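Local coordinates for protein HTH-type transcriptional regulator PrpR (Mycobacterium tuberculosis, PDB 6D2S) that regulates transcription of the enzymes that break down short-chain fatty acids through the glyoxylate and methylcitrate cycles, and is required to assimilate cholesterol-derived propionate, at residues 236-241 and 268-273; 213-218 and 228-233. All blocks are in the same frame, centred on the assembly; numbering follows the deposited sequence. Where two conformers were deposited one is given.

Contact 1. Residues 236-241 and 268-273; sequences DGRSYF and DLAHAH
The guanidinium of R238 meets the carboxylate of D268 at its edge, the two planes only 26° apart, while one face of the Y240 ring lies against CA of D268 and the edge of the F241 ring is approached by CD1 of L269. R238 grips side-on, giving one nitrogen to each oxygen: NE reaches OD1 of D268 at 2.6 Å on its syn lone pair, and NH2 reaches OD2 of D268 at 2.9 Å, somewhat out of the carboxylate plane. A bend at chi3 (59°) turns the R238 guanidinium toward this acid. The other side of D268 OD2, its anti lone pair, takes the backbone N of A270 (2.9 Å), an Asx turn that opens the 3-10 segment 269-273. Where strand 239-247 pairs with the end of strand 261-268, Y240 and D268 form an antiparallel non-hydrogen-bonded pair, and the backbone N of L269 then donates to O of S239 at 2.8 Å. Beyond the polar cluster, along the strand, CB of F241 packs on CB of A272 at 3.8 Å, and CD2 of L269 touches CB of S239.

D236 forms an Asx turn of its own, OD1 accepting from N of R238, and its OD2 takes the hydroxyl proton of Y240 (2.8 Å). A water gives one hydrogen to that same hydroxyl and the other to D268 OD1. D268 therefore receives R238, a backbone amide and water together, which fixes its rotation and would be expected to favour its ionised form.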
loop_
_atom_site.group_PDB
_atom_site.type_symbol
_atom_site.label_atom_id
_atom_site.label_comp_id
_atom_site.label_asym_id
_atom_site.label_seq_id
_atom_site.Cartn_x
_atom_site.Cartn_y
_atom_site.Cartn_z
ATOM N N ASP A 236 -21.437 13.318 -3.867
ATOM C CA ASP A 236 -21.951 14.039 -2.707
ATOM C C ASP A 236 -22.106 15.533 -2.962
ATOM O O ASP A 236 -22.586 16.253 -2.082
ATOM C CB ASP A 236 -21.040 13.809 -1.491
ATOM C CG ASP A 236 -19.598 14.225 -1.742
ATOM O OD1 ASP A 236 -19.267 14.623 -2.881
ATOM O OD2 ASP A 236 -18.789 14.155 -0.791
ATOM N N GLY A 237 -21.728 16.015 -4.140
ATOM C CA GLY A 237 -21.775 17.432 -4.420
ATOM C C GLY A 237 -20.549 18.206 -3.985
ATOM O O GLY A 237 -20.498 19.422 -4.196
ATOM N N ARG A 238 -19.558 17.550 -3.389
ATOM C CA ARG A 238 -18.331 18.234 -3.015
ATOM C C ARG A 238 -17.261 17.997 -4.069
ATOM O O ARG A 238 -17.285 16.997 -4.790
ATOM C CB ARG A 238 -17.851 17.771 -1.638
ATOM C CG ARG A 238 -18.882 18.059 -0.546
ATOM C CD ARG A 238 -18.326 17.832 0.830
ATOM N NE ARG A 238 -17.161 18.669 1.090
ATOM C CZ ARG A 238 -17.212 19.882 1.630
ATOM N NH1 ARG A 238 -18.381 20.412 1.969
ATOM N NH2 ARG A 238 -16.091 20.562 1.837
ATOM N N SER A 239 -16.330 18.943 -4.161
ATOM C CA SER A 239 -15.229 18.846 -5.104
ATOM C C SER A 239 -14.055 18.128 -4.461
ATOM O O SER A 239 -13.756 18.335 -3.282
ATOM C CB SER A 239 -14.787 20.230 -5.576
ATOM O OG SER A 239 -15.863 20.900 -6.224
ATOM N N TYR A 240 -13.388 17.296 -5.255
ATOM C CA TYR A 240 -12.224 16.545 -4.815
ATOM C C TYR A 240 -11.031 16.935 -5.668
ATOM O O TYR A 240 -11.165 17.159 -6.875
ATOM C CB TYR A 240 -12.477 15.039 -4.890
ATOM C CG TYR A 240 -13.424 14.575 -3.809
ATOM C CD1 TYR A 240 -12.967 13.862 -2.701
ATOM C CD2 TYR A 240 -14.773 14.891 -3.874
ATOM C CE1 TYR A 240 -13.850 13.463 -1.701
ATOM C CE2 TYR A 240 -15.655 14.497 -2.889
ATOM C CZ TYR A 240 -15.195 13.787 -1.808
ATOM O OH TYR A 240 -16.101 13.408 -0.837
ATOM N N PHE A 241 -9.875 17.045 -5.021
ATOM C CA PHE A 241 -8.619 17.273 -5.711
ATOM C C PHE A 241 -7.953 15.921 -5.941
ATOM O O PHE A 241 -7.771 15.145 -4.996
ATOM C CB PHE A 241 -7.714 18.203 -4.900
ATOM C CG PHE A 241 -6.532 18.708 -5.671
ATOM C CD1 PHE A 241 -6.501 20.006 -6.144
ATOM C CD2 PHE A 241 -5.464 17.874 -5.954
ATOM C CE1 PHE A 241 -5.424 20.473 -6.868
ATOM C CE2 PHE A 241 -4.385 18.339 -6.685
ATOM C CZ PHE A 241 -4.359 19.633 -7.133
ATOM N N ASP A 268 -10.973 15.692 -0.324
ATOM C CA ASP A 268 -11.893 16.822 -0.355
ATOM C C ASP A 268 -11.123 18.090 -0.675
ATOM O O ASP A 268 -10.024 18.323 -0.164
ATOM C CB ASP A 268 -12.609 16.986 0.984
ATOM C CG ASP A 268 -13.862 17.854 0.875
ATOM O OD1 ASP A 268 -14.976 17.291 0.800
ATOM O OD2 ASP A 268 -13.731 19.097 0.861
ATOM N N LEU A 269 -11.707 18.926 -1.526
ATOM C CA LEU A 269 -11.038 20.174 -1.839
ATOM C C LEU A 269 -10.667 20.938 -0.576
ATOM O O LEU A 269 -9.663 21.655 -0.560
ATOM C CB LEU A 269 -11.927 21.016 -2.762
ATOM C CG LEU A 269 -11.213 22.105 -3.542
ATOM C CD1 LEU A 269 -10.064 21.543 -4.348
ATOM C CD2 LEU A 269 -12.218 22.849 -4.430
ATOM N N ALA A 270 -11.433 20.769 0.511
ATOM C CA ALA A 270 -11.156 21.464 1.766
ATOM C C ALA A 270 -9.907 20.963 2.490
ATOM O O ALA A 270 -9.472 21.611 3.449
ATOM C CB ALA A 270 -12.360 21.350 2.704
ATOM N N HIS A 271 -9.329 19.833 2.082
ATOM C CA HIS A 271 -8.049 19.392 2.617
ATOM C C HIS A 271 -6.881 19.697 1.693
ATOM O O HIS A 271 -5.726 19.522 2.103
ATOM C CB HIS A 271 -8.059 17.879 2.886
ATOM C CG HIS A 271 -9.018 17.464 3.955
ATOM N ND1 HIS A 271 -8.801 17.725 5.290
ATOM C CD2 HIS A 271 -10.196 16.800 3.888
ATOM C CE1 HIS A 271 -9.806 17.244 6.000
ATOM N NE2 HIS A 271 -10.667 16.679 5.174
ATOM N N ALA A 272 -7.150 20.148 0.466
ATOM C CA ALA A 272 -6.104 20.179 -0.553
ATOM C C ALA A 272 -5.023 21.218 -0.282
ATOM O O ALA A 272 -3.987 21.190 -0.954
ATOM C CB ALA A 272 -6.721 20.428 -1.935
ATOM N N HIS A 273 -5.216 22.136 0.666
ATOM C CA HIS A 273 -4.165 23.124 0.862
ATOM C C HIS A 273 -2.902 22.497 1.446
ATOM O O HIS A 273 -1.821 23.072 1.300
ATOM C CB HIS A 273 -4.652 24.283 1.738
ATOM C CG HIS A 273 -4.991 23.896 3.141
ATOM N ND1 HIS A 273 -6.131 23.192 3.463
ATOM C CD2 HIS A 273 -4.357 24.144 4.313
ATOM C CE1 HIS A 273 -6.173 23.001 4.772
ATOM N NE2 HIS A 273 -5.108 23.570 5.311
HETATM O O HOH W 1 -15.267 20.440 -1.561
HETATM O O HOH W 2 -15.424 14.602 1.682
#

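Contact 2. Residues 213-218 and 228-233; sequences PLWVVH and VRQVAQ
With chi1 at 53°, Q230 sends CG between its backbone N and carbonyl carbon, and the extended chain beyond carries the amide across to W215 and V216; W215, with chi1 at 46°, carries its indole over P213. The side chains of W215 and Q230 cross at about a right angle. One terminal atom of the amide sits at the indole edge near CD1 of W215 and the other beside CA of V216; which is oxygen and which nitrogen is uncertain. CB of P213 lies 3.1 Å above one face of the same indole, toward its rim.

Farther along the strand the contact becomes mainly apolar. CB of A232 is met by CG of P213 and by CG1 of V216, each at 3.7 Å, so the methyl faces the notch between the proline ring and the valine branch. V216 also packs on W242 of the adjoining strand, and P213 on M234.

Both segments belong to the C-terminal short-chain fatty acyl-CoA regulator region, which is assigned to the GAF clan. The short helix 215-218 and the turn leading into it lie over one face of edge strand 228-233, a helix packed on an antiparallel sheet, consistent with a GAF-like alpha+beta arrangement.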
loop_
_atom_site.group_PDB
_atom_site.type_symbol
_atom_site.label_atom_id
_atom_site.label_comp_id
_atom_site.label_asym_id
_atom_site.label_seq_id
_atom_site.Cartn_x
_atom_site.Cartn_y
_atom_site.Cartn_z
ATOM N N PRO A 213 -16.085 10.269 -11.549
ATOM C CA PRO A 213 -15.303 10.752 -12.706
ATOM C C PRO A 213 -13.983 9.997 -12.841
ATOM O O PRO A 213 -12.912 10.439 -12.433
ATOM C CB PRO A 213 -15.094 12.229 -12.373
ATOM C CG PRO A 213 -15.010 12.242 -10.876
ATOM C CD PRO A 213 -15.933 11.149 -10.377
ATOM N N LEU A 214 -14.060 8.807 -13.439
ATOM C CA LEU A 214 -12.895 7.931 -13.479
ATOM C C LEU A 214 -11.730 8.538 -14.248
ATOM O O LEU A 214 -10.582 8.138 -14.026
ATOM C CB LEU A 214 -13.267 6.582 -14.083
ATOM C CG LEU A 214 -12.197 5.526 -13.826
ATOM C CD1 LEU A 214 -11.093 5.562 -14.877
ATOM C CD2 LEU A 214 -11.615 5.720 -12.434
ATOM N N TRP A 215 -11.990 9.493 -15.142
ATOM C CA TRP A 215 -10.897 10.168 -15.825
ATOM C C TRP A 215 -9.912 10.790 -14.844
ATOM O O TRP A 215 -8.780 11.100 -15.229
ATOM C CB TRP A 215 -11.452 11.234 -16.780
ATOM C CG TRP A 215 -12.519 12.097 -16.172
ATOM C CD1 TRP A 215 -12.338 13.162 -15.337
ATOM C CD2 TRP A 215 -13.937 11.975 -16.364
ATOM N NE1 TRP A 215 -13.555 13.707 -14.994
ATOM C CE2 TRP A 215 -14.549 12.997 -15.612
ATOM C CE3 TRP A 215 -14.746 11.101 -17.099
ATOM C CZ2 TRP A 215 -15.934 13.165 -15.569
ATOM C CZ3 TRP A 215 -16.122 11.271 -17.059
ATOM C CH2 TRP A 215 -16.701 12.294 -16.299
ATOM N N VAL A 216 -10.306 10.967 -13.581
ATOM C CA VAL A 216 -9.390 11.540 -12.608
ATOM C C VAL A 216 -8.132 10.691 -12.462
ATOM O O VAL A 216 -7.087 11.204 -12.041
ATOM C CB VAL A 216 -10.098 11.728 -11.251
ATOM C CG1 VAL A 216 -11.268 12.701 -11.401
ATOM C CG2 VAL A 216 -10.579 10.388 -10.712
ATOM N N VAL A 217 -8.196 9.401 -12.807
ATOM C CA VAL A 217 -7.036 8.523 -12.773
ATOM C C VAL A 217 -6.686 7.995 -14.158
ATOM O O VAL A 217 -5.507 7.944 -14.524
ATOM C CB VAL A 217 -7.247 7.356 -11.784
ATOM C CG1 VAL A 217 -6.108 6.358 -11.890
ATOM C CG2 VAL A 217 -7.362 7.891 -10.366
ATOM N N HIS A 218 -7.690 7.614 -14.949
ATOM C CA HIS A 218 -7.409 7.110 -16.287
ATOM C C HIS A 218 -6.679 8.144 -17.137
ATOM O O HIS A 218 -5.888 7.774 -18.013
ATOM C CB HIS A 218 -8.703 6.672 -16.971
ATOM C CG HIS A 218 -8.481 5.798 -18.166
ATOM N ND1 HIS A 218 -8.315 6.303 -19.437
ATOM C CD2 HIS A 218 -8.383 4.452 -18.279
ATOM C CE1 HIS A 218 -8.131 5.306 -20.283
ATOM N NE2 HIS A 218 -8.169 4.172 -19.607
ATOM N N VAL A 228 -0.728 13.827 -13.079
ATOM C CA VAL A 228 -1.875 14.532 -13.635
ATOM C C VAL A 228 -2.751 14.947 -12.465
ATOM O O VAL A 228 -3.046 14.125 -11.589
ATOM C CB VAL A 228 -2.652 13.658 -14.638
ATOM C CG1 VAL A 228 -3.912 14.376 -15.117
ATOM C CG2 VAL A 228 -1.764 13.316 -15.823
ATOM N N ARG A 229 -3.125 16.223 -12.422
ATOM C CA ARG A 229 -3.886 16.779 -11.309
ATOM C C ARG A 229 -5.169 17.405 -11.829
ATOM O O ARG A 229 -5.160 18.082 -12.860
ATOM C CB ARG A 229 -3.093 17.854 -10.558
ATOM C CG ARG A 229 -1.792 17.396 -9.943
ATOM C CD ARG A 229 -0.978 18.597 -9.505
ATOM N NE ARG A 229 -0.219 19.177 -10.614
ATOM C CZ ARG A 229 0.317 20.393 -10.604
ATOM N NH1 ARG A 229 0.155 21.186 -9.552
ATOM N NH2 ARG A 229 0.996 20.825 -11.658
ATOM N N GLN A 230 -6.266 17.203 -11.110
ATOM C CA GLN A 230 -7.487 17.876 -11.520
ATOM C C GLN A 230 -8.460 17.941 -10.360
ATOM O O GLN A 230 -8.299 17.267 -9.339
ATOM C CB GLN A 230 -8.136 17.190 -12.720
ATOM C CG GLN A 230 -8.370 15.715 -12.552
ATOM C CD GLN A 230 -8.674 15.060 -13.883
ATOM O OE1 GLN A 230 -7.893 14.245 -14.394
ATOM N NE2 GLN A 230 -9.806 15.426 -14.464
ATOM N N VAL A 231 -9.471 18.781 -10.534
ATOM C CA VAL A 231 -10.528 18.955 -9.548
ATOM C C VAL A 231 -11.822 18.470 -10.178
ATOM O O VAL A 231 -12.193 18.907 -11.275
ATOM C CB VAL A 231 -10.635 20.419 -9.081
ATOM C CG1 VAL A 231 -11.746 20.568 -8.050
ATOM C CG2 VAL A 231 -9.305 20.878 -8.496
ATOM N N ALA A 232 -12.499 17.558 -9.492
ATOM C CA ALA A 232 -13.717 16.941 -9.985
ATOM C C ALA A 232 -14.713 16.816 -8.844
ATOM O O ALA A 232 -14.338 16.557 -7.695
ATOM C CB ALA A 232 -13.445 15.558 -10.590
ATOM N N GLN A 233 -15.980 17.005 -9.174
ATOM C CA GLN A 233 -17.047 16.830 -8.206
ATOM C C GLN A 233 -17.407 15.355 -8.098
ATOM O O GLN A 233 -17.422 14.630 -9.098
ATOM C CB GLN A 233 -18.262 17.655 -8.631
ATOM C CG GLN A 233 -19.127 18.136 -7.483
ATOM C CD GLN A 233 -20.243 19.041 -7.953
ATOM O OE1 GLN A 233 -21.394 18.617 -8.065
ATOM N NE2 GLN A 233 -19.910 20.296 -8.242
#

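Contact 2 closes before contact 1 opens, so the two stand in series along the chain, their centres 12 Å apart on the same side of the molecule. Both reach the five-stranded antiparallel sheet, in the C-terminal part of the chain. Strand 228-233, the outer member, pairs with 239-247, which in turn pairs with 261-268. The two contacts touch directly: N of Y240 probably donates to O of A232 at 2.7 Å, and V231 packs on F241. Contact 2 thus adds a helical cover to the outer strand, whereas contact 1 joins the start of its neighbour to the turn leaving 261-268, so both lie toward the side of the sheet where 228-233 is outermost.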